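Local coordinates for protein Poly(A) ribonuclease POP2 (Saccharomyces cerevisiae, PDB 1UOC) that degrades RNA from the 3' end in vitro, preferring poly(A), and is a probably catalytic subunit of the yeast CCR4-NOT deadenylase, this chain being its RNase D domain, at residues A[144-149]-A[172-177]; A[75-80]-A[108-113]. All coordinates share one frame; numbering follows the deposited sequence.

Interaction 1 of 2, residues A[144-149]-A[172-177]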
loop_
_atom_site.group_PDB
_atom_site.type_symbol
_atom_site.label_atom_id
_atom_site.label_comp_id
_atom_site.label_asym_id
_atom_site.label_seq_id
_atom_site.Cartn_x
_atom_site.Cartn_y
_atom_site.Cartn_z
ATOM N N LEU A 144 15.395 -4.552 5.245
ATOM C CA LEU A 144 14.595 -4.923 6.404
ATOM C C LEU A 144 13.257 -5.553 5.972
ATOM O O LEU A 144 12.727 -6.452 6.643
ATOM C CB LEU A 144 14.349 -3.697 7.279
ATOM C CG LEU A 144 15.545 -3.255 8.131
ATOM C CD1 LEU A 144 15.215 -1.999 8.951
ATOM C CD2 LEU A 144 15.917 -4.392 9.056
ATOM N N LEU A 145 12.727 -5.090 4.845
ATOM C CA LEU A 145 11.465 -5.605 4.326
ATOM C C LEU A 145 11.639 -7.031 3.824
ATOM O O LEU A 145 10.764 -7.871 4.003
ATOM C CB LEU A 145 10.959 -4.727 3.183
ATOM C CG LEU A 145 9.622 -5.169 2.592
ATOM C CD1 LEU A 145 8.579 -5.213 3.696
ATOM C CD2 LEU A 145 9.182 -4.219 1.490
ATOM N N MET A 146 12.778 -7.292 3.195
ATOM C CA MET A 146 13.072 -8.618 2.666
ATOM C C MET A 146 13.099 -9.681 3.748
ATOM O O MET A 146 12.568 -10.780 3.561
ATOM C CB MET A 146 14.421 -8.625 1.945
ATOM C CG MET A 146 14.322 -8.541 0.424
ATOM S SD MET A 146 13.354 -9.902 -0.284
ATOM C CE MET A 146 14.314 -11.327 0.303
ATOM N N ASP A 147 13.701 -9.341 4.885
ATOM C CA ASP A 147 13.829 -10.281 6.000
ATOM C C ASP A 147 12.741 -10.171 7.073
ATOM O O ASP A 147 12.792 -10.863 8.091
ATOM C CB ASP A 147 15.204 -10.114 6.665
ATOM C CG ASP A 147 16.358 -10.171 5.663
ATOM O OD1 ASP A 147 16.379 -11.097 4.815
ATOM O OD2 ASP A 147 17.249 -9.290 5.726
ATOM N N SER A 148 11.749 -9.323 6.842
ATOM C CA SER A 148 10.694 -9.126 7.825
ATOM C C SER A 148 9.736 -10.304 7.970
ATOM O O SER A 148 9.065 -10.448 8.997
ATOM C CB SER A 148 9.889 -7.872 7.473
ATOM O OG SER A 148 9.170 -8.067 6.269
ATOM N N GLY A 149 9.664 -11.140 6.942
ATOM C CA GLY A 149 8.747 -12.259 6.985
ATOM C C GLY A 149 7.477 -11.925 6.218
ATOM O O GLY A 149 6.587 -12.751 6.105
ATOM N N ASN A 172 11.154 -2.914 -7.571
ATOM C CA ASN A 172 12.319 -2.164 -8.027
ATOM C C ASN A 172 13.399 -2.021 -6.952
ATOM O O ASN A 172 14.595 -2.050 -7.251
ATOM C CB ASN A 172 11.889 -0.775 -8.497
ATOM C CG ASN A 172 12.990 -0.049 -9.240
ATOM O OD1 ASN A 172 13.087 1.175 -9.184
ATOM N ND2 ASN A 172 13.817 -0.801 -9.952
ATOM N N ILE A 173 12.976 -1.855 -5.703
ATOM C CA ILE A 173 13.920 -1.703 -4.602
ATOM C C ILE A 173 14.349 -3.058 -4.053
ATOM O O ILE A 173 15.521 -3.269 -3.741
ATOM C CB ILE A 173 13.327 -0.856 -3.454
ATOM C CG1 ILE A 173 12.093 -1.536 -2.867
ATOM C CG2 ILE A 173 12.967 0.518 -3.965
ATOM C CD1 ILE A 173 11.511 -0.818 -1.656
ATOM N N LEU A 174 13.398 -3.980 -3.943
ATOM C CA LEU A 174 13.685 -5.320 -3.435
ATOM C C LEU A 174 14.673 -6.070 -4.318
ATOM O O LEU A 174 15.400 -6.941 -3.843
ATOM C CB LEU A 174 12.396 -6.141 -3.320
ATOM C CG LEU A 174 11.453 -5.829 -2.160
ATOM C CD1 LEU A 174 10.145 -6.588 -2.348
ATOM C CD2 LEU A 174 12.121 -6.214 -0.844
ATOM N N MET A 175 14.692 -5.737 -5.604
ATOM C CA MET A 175 15.590 -6.400 -6.542
ATOM C C MET A 175 16.886 -5.625 -6.729
ATOM O O MET A 175 17.043 -4.523 -6.193
ATOM C CB MET A 175 14.897 -6.603 -7.897
ATOM C CG MET A 175 13.725 -7.582 -7.849
ATOM S SD MET A 175 13.046 -8.000 -9.473
ATOM C CE MET A 175 14.296 -9.124 -10.056
ATOM N N ASN A 176 17.810 -6.216 -7.487
ATOM C CA ASN A 176 19.116 -5.612 -7.756
ATOM C C ASN A 176 18.964 -4.431 -8.714
ATOM O O ASN A 176 19.809 -4.223 -9.581
ATOM C CB ASN A 176 20.062 -6.648 -8.382
ATOM C CG ASN A 176 19.861 -8.050 -7.820
ATOM O OD1 ASN A 176 18.857 -8.713 -8.108
ATOM N ND2 ASN A 176 20.815 -8.507 -7.014
ATOM N N ASP A 177 17.891 -3.663 -8.540
ATOM C CA ASP A 177 17.569 -2.519 -9.390
ATOM C C ASP A 177 17.422 -2.993 -10.836
ATOM O O ASP A 177 17.210 -2.196 -11.753
ATOM C CB ASP A 177 18.630 -1.402 -9.253
ATOM C CG ASP A 177 19.764 -1.490 -10.286
ATOM O OD1 ASP A 177 20.620 -0.577 -10.285
ATOM O OD2 ASP A 177 19.822 -2.442 -11.094
#

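Interaction 2 of 2, residues A[75-80]-A[108-113]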
loop_
_atom_site.group_PDB
_atom_site.type_symbol
_atom_site.label_atom_id
_atom_site.label_comp_id
_atom_site.label_asym_id
_atom_site.label_seq_id
_atom_site.Cartn_x
_atom_site.Cartn_y
_atom_site.Cartn_z
ATOM N N PHE A 75 12.862 6.620 -11.935
ATOM C CA PHE A 75 13.054 8.063 -11.914
ATOM C C PHE A 75 12.146 8.677 -10.845
ATOM O O PHE A 75 12.225 9.869 -10.548
ATOM C CB PHE A 75 12.750 8.675 -13.283
ATOM C CG PHE A 75 13.329 10.050 -13.466
ATOM C CD1 PHE A 75 14.709 10.243 -13.417
ATOM C CD2 PHE A 75 12.502 11.157 -13.649
ATOM C CE1 PHE A 75 15.263 11.522 -13.542
ATOM C CE2 PHE A 75 13.041 12.442 -13.776
ATOM C CZ PHE A 75 14.425 12.624 -13.721
ATOM N N LEU A 76 11.277 7.842 -10.281
ATOM C CA LEU A 76 10.359 8.247 -9.220
ATOM C C LEU A 76 11.055 7.903 -7.914
ATOM O O LEU A 76 11.525 6.782 -7.746
ATOM C CB LEU A 76 9.057 7.440 -9.283
ATOM C CG LEU A 76 7.942 7.760 -10.278
ATOM C CD1 LEU A 76 6.969 6.588 -10.350
ATOM C CD2 LEU A 76 7.221 9.033 -9.853
ATOM N N ASN A 77 11.135 8.850 -6.991
ATOM C CA ASN A 77 11.769 8.569 -5.709
ATOM C C ASN A 77 10.748 8.668 -4.577
ATOM O O ASN A 77 10.025 9.660 -4.446
ATOM C CB ASN A 77 12.966 9.505 -5.467
ATOM C CG ASN A 77 12.657 10.964 -5.772
ATOM O OD1 ASN A 77 12.191 11.302 -6.869
ATOM N ND2 ASN A 77 12.939 11.842 -4.808
ATOM N N PRO A 78 10.674 7.624 -3.745
ATOM C CA PRO A 78 9.750 7.548 -2.613
ATOM C C PRO A 78 10.090 8.562 -1.529
ATOM O O PRO A 78 11.245 8.693 -1.139
ATOM C CB PRO A 78 9.928 6.114 -2.102
ATOM C CG PRO A 78 10.822 5.435 -3.128
ATOM C CD PRO A 78 11.656 6.534 -3.672
ATOM N N ILE A 79 9.081 9.272 -1.046
ATOM C CA ILE A 79 9.286 10.242 0.011
ATOM C C ILE A 79 8.630 9.656 1.272
ATOM O O ILE A 79 9.110 9.840 2.392
ATOM C CB ILE A 79 8.654 11.614 -0.373
ATOM C CG1 ILE A 79 8.978 12.670 0.688
ATOM C CG2 ILE A 79 7.171 11.492 -0.522
ATOM C CD1 ILE A 79 10.400 13.193 0.615
ATOM N N GLN A 80 7.532 8.933 1.073
ATOM C CA GLN A 80 6.808 8.301 2.174
ATOM C C GLN A 80 6.191 6.977 1.738
ATOM O O GLN A 80 5.880 6.770 0.556
ATOM C CB GLN A 80 5.691 9.216 2.691
ATOM C CG GLN A 80 6.147 10.299 3.648
ATOM C CD GLN A 80 5.017 11.219 4.077
ATOM O OE1 GLN A 80 5.134 11.934 5.075
ATOM N NE2 GLN A 80 3.923 11.215 3.323
ATOM N N PRO A 108 17.550 18.151 -0.518
ATOM C CA PRO A 108 17.096 19.537 -0.683
ATOM C C PRO A 108 17.610 20.244 -1.936
ATOM O O PRO A 108 17.150 21.337 -2.265
ATOM C CB PRO A 108 17.595 20.215 0.593
ATOM C CG PRO A 108 17.599 19.101 1.586
ATOM C CD PRO A 108 18.201 17.977 0.792
ATOM N N LYS A 109 18.560 19.628 -2.633
ATOM C CA LYS A 109 19.106 20.244 -3.831
ATOM C C LYS A 109 18.734 19.498 -5.115
ATOM O O LYS A 109 18.984 19.994 -6.210
ATOM C CB LYS A 109 20.626 20.369 -3.701
ATOM C CG LYS A 109 21.309 21.249 -4.766
ATOM C CD LYS A 109 21.068 22.754 -4.565
ATOM C CE LYS A 109 19.820 23.253 -5.291
ATOM N NZ LYS A 109 19.937 23.154 -6.777
ATOM N N LYS A 110 18.141 18.314 -4.994
ATOM C CA LYS A 110 17.730 17.575 -6.186
ATOM C C LYS A 110 16.630 18.403 -6.858
ATOM O O LYS A 110 15.541 18.582 -6.314
ATOM C CB LYS A 110 17.221 16.173 -5.814
ATOM C CG LYS A 110 15.974 16.146 -4.933
ATOM C CD LYS A 110 14.718 15.779 -5.715
ATOM C CE LYS A 110 14.625 14.277 -5.964
ATOM N NZ LYS A 110 15.777 13.745 -6.745
ATOM N N GLU A 111 16.939 18.913 -8.043
ATOM C CA GLU A 111 16.039 19.776 -8.808
ATOM C C GLU A 111 14.979 19.030 -9.626
ATOM O O GLU A 111 14.568 19.498 -10.684
ATOM C CB GLU A 111 16.902 20.632 -9.734
ATOM C CG GLU A 111 16.379 22.009 -10.039
ATOM C CD GLU A 111 17.494 23.040 -10.035
ATOM O OE1 GLU A 111 18.602 22.716 -10.518
ATOM O OE2 GLU A 111 17.263 24.171 -9.557
ATOM N N ILE A 112 14.513 17.898 -9.110
ATOM C CA ILE A 112 13.539 17.042 -9.801
ATOM C C ILE A 112 12.036 17.389 -9.739
ATOM O O ILE A 112 11.221 16.690 -10.347
ATOM C CB ILE A 112 13.745 15.538 -9.348
ATOM C CG1 ILE A 112 15.037 14.982 -9.965
ATOM C CG2 ILE A 112 12.572 14.655 -9.766
ATOM C CD1 ILE A 112 16.320 15.481 -9.322
ATOM N N MET A 113 11.646 18.460 -9.051
ATOM C CA MET A 113 10.214 18.778 -8.979
ATOM C C MET A 113 9.726 20.174 -9.352
ATOM O O MET A 113 10.505 21.129 -9.413
ATOM C CB MET A 113 9.680 18.446 -7.589
ATOM C CG MET A 113 9.350 16.986 -7.389
ATOM S SD MET A 113 8.684 16.692 -5.746
ATOM C CE MET A 113 10.226 16.466 -4.814
#

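Interaction 1 of 2, residues A[144-149]-A[172-177]
Leu174, near the end of helix 165-174, reaches across to Leu145 and Met146 in the last turn of helix 138-146, where the CA atoms of Met146 and Leu174 are 7.0 Å apart. Its CB points at the other helix, and CG lies anti to the carbonyl carbon, beside the backbone N (chi1 -75°), which carries CD2 toward Met146 and Leu145. From CG the paths divide. CD2 does the touching: it meets CG of Met146 at 3.4 Å, tighter than usual van der Waals contact, and SD of Met146 lies 3.9 Å from the same Leu174 CD2. On its other flank Leu174 CD2 packs more loosely against CD2 of Leu145, at 4.3 Å. CD1 stays farther from both residues. Met146 bends at chi2 and chi3 as its chain crosses that of Leu174, and its chi1 of -100° is off the staggered values, consistent with some strain here. Just beyond, Ser148 OG donates a hydrogen bond to Leu145 O (2.8 Å), tilted 29° from the carbonyl plane, and is also hydrogen-bonded with Leu150 N as the chain leaves the helix. Met151 touches both leucines, and a bound xenon lies about 4 Å from the Leu174 side chain. Hydrocarbon and thioether alone meet here, so the helix ends are held by shape and dispersion, the kind of apolar surface on which xenon settles.

Interaction 2 of 2, residues A[75-80]-A[108-113]
Asn77 and Lys110 come at each other from opposite directions, and their meeting is the close part of the contact: CE of Lys110 lies 3.9 Å from CG of Asn77. Lys110 gets there by folding, its CG set between the backbone N and the carbonyl carbon (chi1 63°) and the chain bent at each later torsion, so that a methylene is laid against the amide. The other half is looser. CZ of Phe75 approaches CG1 of Ile112 at 4.5 Å, obliquely to the ring, and Phe75 is exposed. Farther out, Lys109 NZ and Glu111 OE2 form a long salt bridge of 4.0 Å within the loop. With an alanine in place of Asn77, the side chain that Lys110 CE packs against would be gone, which would probably open a gap between strand and loop and leave the lysine chain freer to move. Inward, the strand is paired with strand 40-48: Asn77 shares backbone hydrogen bonds with Val48, while Ile79 and Gln80 form a classic beta bulge opposite Glu46, a predicted metal ligand. Met113 packs on Val48 and Phe106, and Pro108 touches Glu132, so the loop touches strand 40-48 and helix 128-134 on its way to helix 115-123.

In the fold
The contacts follow one another along the chain: interaction 2 closes before interaction 1 opens. Their centres lie 21 Å apart, and although their nearest atoms come to about 5 Å they do not touch. Interaction 2 joins the start of strand 77-86 to the loop after strand 99-103, its neighbour in the mixed sheet. Interaction 1 pairs two helix ends, with strand 157-160 lying between them in sequence. Strand 40-48 stands between 77-86 and 157-160, so the strand between the two helices of interaction 1 belongs to the same sheet as strand 77-86 of interaction 2. Each contact has a side chain about 10 Å from a predicted metal ligand, Asp166 or Glu46; both lie near the probable metal site, and neither supplies a ligand itself.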